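Local coordinates for protein esterase (Pelagibacterium halotolerans, PDB 5DWD) that probably hydrolyses carboxylic esters, as a carboxylesterase of the alpha/beta-hydrolase superfamily, at residues A59-T71 with G228-L240. Residues are numbered along the deposited sequence; the frame is centred on the assembly and turned at random.
Sequences ALGQFWRDSFPDT and GLDTATAFLREIL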
ATOM      1  N   ALA B  59     -26.081 -10.841  -1.994  1.00 33.02           N
ATOM      2  CA  ALA B  59     -26.692 -10.936  -0.620  1.00 31.55           C
ATOM      3  C   ALA B  59     -25.747 -10.458   0.531  1.00 29.22           C
ATOM      4  O   ALA B  59     -26.205  -9.949   1.584  1.00 25.54           O
ATOM      5  CB  ALA B  59     -27.113 -12.351  -0.334  1.00 36.12           C
ATOM      6  N   LEU B  60     -24.450 -10.623   0.319  1.00 30.23           N
ATOM      7  CA  LEU B  60     -23.447 -10.047   1.194  1.00 27.14           C
ATOM      8  C   LEU B  60     -23.512  -8.492   1.107  1.00 25.20           C
ATOM      9  O   LEU B  60     -23.335  -7.779   2.112  1.00 23.87           O
ATOM     10  CB  LEU B  60     -22.115 -10.596   0.787  1.00 31.54           C
ATOM     11  CG  LEU B  60     -20.917 -10.485   1.621  1.00 34.48           C
ATOM     12  CD1 LEU B  60     -21.166 -10.880   3.101  1.00 32.76           C
ATOM     13  CD2 LEU B  60     -19.813 -11.301   0.962  1.00 28.90           C
ATOM     14  N   GLY B  61     -23.765  -7.989  -0.102  1.00 21.47           N
ATOM     15  CA  GLY B  61     -23.952  -6.595  -0.410  1.00 21.12           C
ATOM     16  C   GLY B  61     -25.147  -6.020   0.354  1.00 22.96           C
ATOM     17  O   GLY B  61     -25.047  -4.947   0.959  1.00 25.16           O
ATOM     18  N   GLN B  62     -26.231  -6.769   0.373  1.00 23.82           N
ATOM     19  CA  GLN B  62     -27.434  -6.339   1.097  1.00 28.00           C
ATOM     20  C   GLN B  62     -27.165  -6.252   2.588  1.00 29.01           C
ATOM     21  O   GLN B  62     -27.671  -5.336   3.278  1.00 29.10           O
ATOM     22  CB  GLN B  62     -28.598  -7.276   0.783  1.00 35.69           C
ATOM     23  CG  GLN B  62     -29.965  -6.698   1.063  1.00 46.35           C
ATOM     24  CD  GLN B  62     -30.398  -5.624   0.084  1.00 53.42           C
ATOM     25  OE1 GLN B  62     -30.595  -4.481   0.482  1.00 65.74           O
ATOM     26  NE2 GLN B  62     -30.589  -5.993  -1.191  1.00 55.91           N
ATOM     27  N   PHE B  63     -26.383  -7.189   3.112  1.00 21.55           N
ATOM     28  CA  PHE B  63     -26.054  -7.212   4.548  1.00 23.88           C
ATOM     29  C   PHE B  63     -25.189  -5.995   4.879  1.00 24.26           C
ATOM     30  O   PHE B  63     -25.389  -5.326   5.890  1.00 24.16           O
ATOM     31  CB  PHE B  63     -25.343  -8.512   4.893  1.00 25.15           C
ATOM     32  CG  PHE B  63     -24.806  -8.585   6.272  1.00 25.79           C
ATOM     33  CD1 PHE B  63     -25.614  -8.947   7.323  1.00 29.39           C
ATOM     34  CD2 PHE B  63     -23.485  -8.280   6.533  1.00 25.72           C
ATOM     35  CE1 PHE B  63     -25.113  -8.982   8.605  1.00 29.59           C
ATOM     36  CE2 PHE B  63     -22.973  -8.321   7.816  1.00 27.61           C
ATOM     37  CZ  PHE B  63     -23.802  -8.672   8.861  1.00 30.78           C
ATOM     38  N   TRP B  64     -24.210  -5.711   4.018  1.00 20.23           N
ATOM     39  CA  TRP B  64     -23.243  -4.702   4.337  1.00 20.59           C
ATOM     40  C   TRP B  64     -23.807  -3.312   4.047  1.00 22.26           C
ATOM     41  O   TRP B  64     -23.336  -2.343   4.633  1.00 23.30           O
ATOM     42  CB  TRP B  64     -21.948  -4.894   3.520  1.00 20.65           C
ATOM     43  CG  TRP B  64     -21.034  -5.839   4.168  1.00 19.66           C
ATOM     44  CD1 TRP B  64     -20.894  -6.076   5.458  1.00 19.03           C
ATOM     45  CD2 TRP B  64     -20.020  -6.588   3.512  1.00 18.59           C
ATOM     46  NE1 TRP B  64     -19.916  -6.924   5.700  1.00 21.04           N
ATOM     47  CE2 TRP B  64     -19.325  -7.271   4.509  1.00 19.75           C
ATOM     48  CE3 TRP B  64     -19.655  -6.762   2.185  1.00 18.69           C
ATOM     49  CZ2 TRP B  64     -18.321  -8.187   4.239  1.00 20.08           C
ATOM     50  CZ3 TRP B  64     -18.635  -7.666   1.901  1.00 20.12           C
ATOM     51  CH2 TRP B  64     -17.968  -8.352   2.937  1.00 20.11           C
ATOM     52  N   ARG B  65     -24.760  -3.197   3.145  1.00 23.16           N
ATOM     53  CA  ARG B  65     -25.285  -1.828   2.810  1.00 27.13           C
ATOM     54  C   ARG B  65     -25.950  -1.209   4.069  1.00 22.48           C
ATOM     55  O   ARG B  65     -25.932   0.038   4.216  1.00 24.82           O
ATOM     56  CB  ARG B  65     -26.201  -1.803   1.586  1.00 29.36           C
ATOM     57  CG  ARG B  65     -27.558  -2.372   1.857  1.00 37.57           C
ATOM     58  CD  ARG B  65     -28.454  -2.481   0.636  1.00 41.83           C
ATOM     59  NE  ARG B  65     -28.388  -1.422  -0.367  1.00 41.71           N
ATOM     60  CZ  ARG B  65     -29.331  -1.227  -1.293  1.00 44.60           C
ATOM     61  NH1 ARG B  65     -30.426  -2.028  -1.352  1.00 45.10           N
ATOM     62  NH2 ARG B  65     -29.198  -0.216  -2.174  1.00 42.69           N
ATOM     63  N   ASP B  66     -26.454  -2.027   5.003  1.00 23.34           N
ATOM     64  CA  ASP B  66     -26.960  -1.496   6.293  1.00 27.14           C
ATOM     65  C   ASP B  66     -25.895  -0.761   7.124  1.00 27.74           C
ATOM     66  O   ASP B  66     -26.225   0.171   7.871  1.00 32.68           O
ATOM     67  CB  ASP B  66     -27.577  -2.614   7.145  1.00 28.28           C
ATOM     68  CG  ASP B  66     -28.878  -3.142   6.553  1.00 31.46           C
ATOM     69  OD1 ASP B  66     -29.536  -2.491   5.692  1.00 31.09           O
ATOM     70  OD2 ASP B  66     -29.265  -4.210   7.015  1.00 35.67           O
ATOM     71  N   SER B  67     -24.628  -1.187   7.027  1.00 21.66           N
ATOM     72  CA  SER B  67     -23.529  -0.590   7.729  1.00 22.77           C
ATOM     73  C   SER B  67     -22.777   0.469   6.987  1.00 22.62           C
ATOM     74  O   SER B  67     -22.142   1.280   7.628  1.00 26.98           O
ATOM     75  CB  SER B  67     -22.520  -1.646   8.223  1.00 25.69           C
ATOM     76  OG  SER B  67     -23.158  -2.529   9.114  1.00 28.26           O
ATOM     77  N   PHE B  68     -22.882   0.506   5.669  1.00 22.61           N
ATOM     78  CA  PHE B  68     -22.041   1.300   4.775  1.00 21.01           C
ATOM     79  C   PHE B  68     -22.904   2.013   3.785  1.00 22.58           C
ATOM     80  O   PHE B  68     -23.066   1.665   2.614  1.00 23.66           O
ATOM     81  CB  PHE B  68     -20.975   0.370   4.102  1.00 21.43           C
ATOM     82  CG  PHE B  68     -20.137  -0.324   5.088  1.00 22.75           C
ATOM     83  CD1 PHE B  68     -19.331   0.382   5.901  1.00 23.56           C
ATOM     84  CD2 PHE B  68     -20.192  -1.671   5.278  1.00 21.81           C
ATOM     85  CE1 PHE B  68     -18.626  -0.237   6.890  1.00 25.60           C
ATOM     86  CE2 PHE B  68     -19.464  -2.293   6.265  1.00 23.01           C
ATOM     87  CZ  PHE B  68     -18.661  -1.585   7.049  1.00 24.19           C
ATOM     88  N   PRO B  69     -23.567   3.100   4.238  1.00 24.81           N
ATOM     89  CA  PRO B  69     -24.592   3.665   3.411  1.00 26.21           C
ATOM     90  C   PRO B  69     -24.127   4.447   2.221  1.00 24.31           C
ATOM     91  O   PRO B  69     -24.922   4.753   1.370  1.00 25.83           O
ATOM     92  CB  PRO B  69     -25.337   4.599   4.394  1.00 26.47           C
ATOM     93  CG  PRO B  69     -24.282   5.007   5.303  1.00 27.41           C
ATOM     94  CD  PRO B  69     -23.512   3.741   5.556  1.00 29.17           C
ATOM     95  N   ASP B  70     -22.830   4.733   2.120  1.00 23.64           N
ATOM     96  CA  ASP B  70     -22.290   5.437   0.938  1.00 23.72           C
ATOM     97  C   ASP B  70     -21.528   4.526  -0.024  1.00 26.70           C
ATOM     98  O   ASP B  70     -20.863   5.006  -0.943  1.00 22.03           O
ATOM     99  CB  ASP B  70     -21.341   6.539   1.415  1.00 28.95           C
ATOM    100  CG  ASP B  70     -22.010   7.561   2.345  1.00 32.89           C
ATOM    101  OD1 ASP B  70     -23.177   7.947   2.085  1.00 33.57           O
ATOM    102  OD2 ASP B  70     -21.352   7.936   3.337  1.00 32.70           O
ATOM    103  N   THR B  71     -21.719   3.218   0.147  1.00 22.69           N
ATOM    104  CA  THR B  71     -21.065   2.211  -0.707  1.00 22.11           C
ATOM    105  C   THR B  71     -22.030   1.622  -1.728  1.00 20.65           C
ATOM    106  O   THR B  71     -23.139   1.185  -1.392  1.00 23.39           O
ATOM    107  CB  THR B  71     -20.413   1.154   0.220  1.00 20.12           C
ATOM    108  OG1 THR B  71     -19.548   1.853   1.104  1.00 22.54           O
ATOM    109  CG2 THR B  71     -19.555   0.124  -0.625  1.00 20.16           C
ATOM    110  N   GLY B 228     -16.255 -14.971  10.412  1.00 23.74           N
ATOM    111  CA  GLY B 228     -15.561 -14.445   9.207  1.00 22.84           C
ATOM    112  C   GLY B 228     -16.266 -13.175   8.702  1.00 21.58           C
ATOM    113  O   GLY B 228     -15.613 -12.135   8.395  1.00 22.97           O
ATOM    114  N   LEU B 229     -17.578 -13.221   8.658  1.00 20.56           N
ATOM    115  CA  LEU B 229     -18.385 -12.077   8.260  1.00 21.26           C
ATOM    116  C   LEU B 229     -18.192 -10.869   9.195  1.00 22.16           C
ATOM    117  O   LEU B 229     -17.881  -9.774   8.757  1.00 23.79           O
ATOM    118  CB  LEU B 229     -19.833 -12.496   8.255  1.00 24.91           C
ATOM    119  CG  LEU B 229     -20.834 -11.463   7.752  1.00 24.78           C
ATOM    120  CD1 LEU B 229     -20.381 -10.989   6.375  1.00 27.80           C
ATOM    121  CD2 LEU B 229     -22.282 -11.969   7.702  1.00 28.37           C
ATOM    122  N   ASP B 230     -18.259 -11.117  10.503  1.00 24.65           N
ATOM    123  CA  ASP B 230     -17.915 -10.068  11.458  1.00 24.98           C
ATOM    124  C   ASP B 230     -16.498  -9.496  11.355  1.00 22.95           C
ATOM    125  O   ASP B 230     -16.335  -8.243  11.403  1.00 22.54           O
ATOM    126  CB  ASP B 230     -18.181 -10.585  12.873  1.00 28.14           C
ATOM    127  CG  ASP B 230     -19.714 -10.929  13.113  1.00 30.88           C
ATOM    128  OD1 ASP B 230     -20.597 -10.505  12.309  1.00 36.15           O
ATOM    129  OD2 ASP B 230     -19.989 -11.588  14.109  1.00 35.91           O
ATOM    130  N   THR B 231     -15.495 -10.348  11.154  1.00 22.42           N
ATOM    131  CA  THR B 231     -14.099  -9.916  10.934  1.00 19.85           C
ATOM    132  C   THR B 231     -14.051  -8.969   9.686  1.00 18.93           C
ATOM    133  O   THR B 231     -13.425  -7.910   9.746  1.00 20.48           O
ATOM    134  CB  THR B 231     -13.153 -11.093  10.813  1.00 21.51           C
ATOM    135  OG1 THR B 231     -13.163 -11.835  12.071  1.00 24.53           O
ATOM    136  CG2 THR B 231     -11.782 -10.655  10.450  1.00 22.25           C
ATOM    137  N   ALA B 232     -14.680  -9.391   8.593  1.00 19.77           N
ATOM    138  CA  ALA B 232     -14.740  -8.596   7.365  1.00 18.46           C
ATOM    139  C   ALA B 232     -15.442  -7.254   7.540  1.00 18.19           C
ATOM    140  O   ALA B 232     -14.973  -6.250   7.081  1.00 18.71           O
ATOM    141  CB  ALA B 232     -15.357  -9.364   6.180  1.00 18.76           C
ATOM    142  N   THR B 233     -16.525  -7.255   8.275  1.00 21.24           N
ATOM    143  CA  THR B 233     -17.305  -6.033   8.525  1.00 20.60           C
ATOM    144  C   THR B 233     -16.476  -5.039   9.332  1.00 21.75           C
ATOM    145  O   THR B 233     -16.380  -3.868   9.009  1.00 23.16           O
ATOM    146  CB  THR B 233     -18.648  -6.332   9.253  1.00 20.90           C
ATOM    147  OG1 THR B 233     -19.419  -7.270   8.515  1.00 20.69           O
ATOM    148  CG2 THR B 233     -19.466  -5.054   9.416  1.00 21.85           C
ATOM    149  N   ALA B 234     -15.801  -5.520  10.353  1.00 22.05           N
ATOM    150  CA  ALA B 234     -14.914  -4.664  11.102  1.00 22.23           C
ATOM    151  C   ALA B 234     -13.772  -4.107  10.295  1.00 21.74           C
ATOM    152  O   ALA B 234     -13.371  -2.975  10.509  1.00 24.00           O
ATOM    153  CB  ALA B 234     -14.457  -5.361  12.351  1.00 24.07           C
ATOM    154  N   PHE B 235     -13.199  -4.910   9.380  1.00 20.86           N
ATOM    155  CA  PHE B 235     -12.167  -4.433   8.511  1.00 20.32           C
ATOM    156  C   PHE B 235     -12.710  -3.350   7.566  1.00 19.02           C
ATOM    157  O   PHE B 235     -12.043  -2.346   7.366  1.00 24.01           O
ATOM    158  CB  PHE B 235     -11.579  -5.610   7.744  1.00 20.53           C
ATOM    159  CG  PHE B 235     -10.452  -5.270   6.784  1.00 21.54           C
ATOM    160  CD1 PHE B 235      -9.188  -4.923   7.232  1.00 25.31           C
ATOM    161  CD2 PHE B 235     -10.624  -5.355   5.398  1.00 21.02           C
ATOM    162  CE1 PHE B 235      -8.144  -4.705   6.318  1.00 25.83           C
ATOM    163  CE2 PHE B 235      -9.579  -5.151   4.513  1.00 23.02           C
ATOM    164  CZ  PHE B 235      -8.353  -4.793   4.972  1.00 24.70           C
ATOM    165  N   LEU B 236     -13.876  -3.571   6.998  1.00 18.82           N
ATOM    166  CA  LEU B 236     -14.566  -2.531   6.143  1.00 21.65           C
ATOM    167  C   LEU B 236     -14.778  -1.201   6.930  1.00 22.87           C
ATOM    168  O   LEU B 236     -14.507  -0.115   6.407  1.00 25.11           O
ATOM    169  CB  LEU B 236     -15.888  -3.054   5.643  1.00 22.86           C
ATOM    170  CG  LEU B 236     -16.019  -3.775   4.290  1.00 25.97           C
ATOM    171  CD1 LEU B 236     -14.849  -3.768   3.380  1.00 26.51           C
ATOM    172  CD2 LEU B 236     -17.129  -4.786   4.144  1.00 24.59           C
ATOM    173  N   ARG B 237     -15.155  -1.332   8.196  1.00 25.20           N
ATOM    174  CA  ARG B 237     -15.322  -0.142   9.029  1.00 27.59           C
ATOM    175  C   ARG B 237     -14.000   0.581   9.224  1.00 28.23           C
ATOM    176  O   ARG B 237     -13.990   1.836   9.305  1.00 32.68           O
ATOM    177  CB  ARG B 237     -15.975  -0.473  10.390  1.00 29.30           C
ATOM    178  CG  ARG B 237     -17.464  -0.341  10.390  1.00 38.87           C
ATOM    179  CD  ARG B 237     -18.018  -0.263  11.800  1.00 41.83           C
ATOM    180  NE  ARG B 237     -18.065  -1.620  12.297  1.00 47.66           N
ATOM    181  CZ  ARG B 237     -19.124  -2.428  12.271  1.00 55.25           C
ATOM    182  NH1 ARG B 237     -20.304  -2.016  11.779  1.00 51.90           N
ATOM    183  NH2 ARG B 237     -18.990  -3.674  12.755  1.00 52.91           N
ATOM    184  N   GLU B 238     -12.878  -0.134   9.289  1.00 24.74           N
ATOM    185  CA  GLU B 238     -11.568   0.495   9.443  1.00 28.98           C
ATOM    186  C   GLU B 238     -11.232   1.304   8.227  1.00 32.11           C
ATOM    187  O   GLU B 238     -10.624   2.365   8.347  1.00 36.98           O
ATOM    188  CB  GLU B 238     -10.400  -0.511   9.541  1.00 33.90           C
ATOM    189  CG  GLU B 238     -10.121  -1.152  10.841  1.00 38.63           C
ATOM    190  CD  GLU B 238      -8.852  -2.002  10.755  1.00 43.36           C
ATOM    191  OE1 GLU B 238      -8.915  -3.203  11.012  1.00 47.96           O
ATOM    192  OE2 GLU B 238      -7.789  -1.481  10.393  1.00 50.07           O
ATOM    193  N   ILE B 239     -11.526   0.770   7.029  1.00 30.78           N
ATOM    194  CA  ILE B 239     -10.934   1.380   5.836  1.00 31.62           C
ATOM    195  C   ILE B 239     -11.839   2.244   4.994  1.00 34.80           C
ATOM    196  O   ILE B 239     -11.312   3.015   4.216  1.00 36.29           O
ATOM    197  CB  ILE B 239     -10.230   0.366   4.975  1.00 32.59           C
ATOM    198  CG1 ILE B 239     -11.254  -0.575   4.393  1.00 30.77           C
ATOM    199  CG2 ILE B 239      -9.169  -0.343   5.788  1.00 37.44           C
ATOM    200  CD1 ILE B 239     -10.697  -1.586   3.472  1.00 31.94           C
ATOM    201  N   LEU B 240     -13.149   2.162   5.223  1.00 31.88           N
ATOM    202  CA  LEU B 240     -14.188   2.873   4.488  1.00 37.94           C
ATOM    203  C   LEU B 240     -14.465   4.170   5.211  1.00 49.38           C
ATOM    204  O   LEU B 240     -13.946   4.396   6.316  1.00 53.98           O
ATOM    205  CB  LEU B 240     -15.476   2.066   4.434  1.00 39.80           C
ATOM    206  CG  LEU B 240     -15.931   1.430   3.128  1.00 41.88           C
ATOM    207  CD1 LEU B 240     -14.823   1.240   2.117  1.00 44.84           C
ATOM    208  CD2 LEU B 240     -16.758   0.165   3.318  1.00 40.26           C
TER
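Two helices of the alpha/beta-hydrolase fold pack side by side on one face of the central sheet, with W64 against T233 and L236 and F68 against L236 and L240. Helix 54-65 lies between strands 42-47 and 71-74 in sequence, helix 226-239 is the last of the chain, and the short segments 59-65 and 228-239 cross at -56° with their axes 11.8 Å apart. W64 is a knob in the hole formed by L229, A232, T233 and L236. Its indole NE1 donates to T233 OG1 at 2.9 Å, the acceptor lying nearly in the ring plane, and the bond is fairly straight (158°). With OG1 beside its own backbone N (chi1 -56°), T233 in turn donates a hydrogen bond from OG1 to L229 O, one helical turn earlier, so the indole N-H, the hydroxyl and the carbonyl form a short chain of hydrogen bonds. L236 CD2 sits over the centre of the indole six-membered ring, 3.4 Å from its centroid, in a CH-pi contact, while L60 CD1 lies over the opposite face, offset toward the rim. A leucine in place of W64 would probably leave T233 OG1 without its donor and open a gap beneath L236 CD2. On the sheet side, W64 and L60 also touch L46, and L236 touches I134 and I160. At the more exposed flank, L229 CD2 covers one face of the F63 ring, and T233 OG1 comes to that ring's edge. Beyond the helix, F68 CE1 lies 3.7 Å from R237 CG, which sits at the ring edge, and F68 CZ reaches L236 CB at 3.4 Å. T71 OG1, hydrogen-bonded to S42, borders the C-terminal L240, whose CD2 lies over one face of the F68 ring in a CH-pi contact, offset toward the rim, 4.0 Å from the centroid.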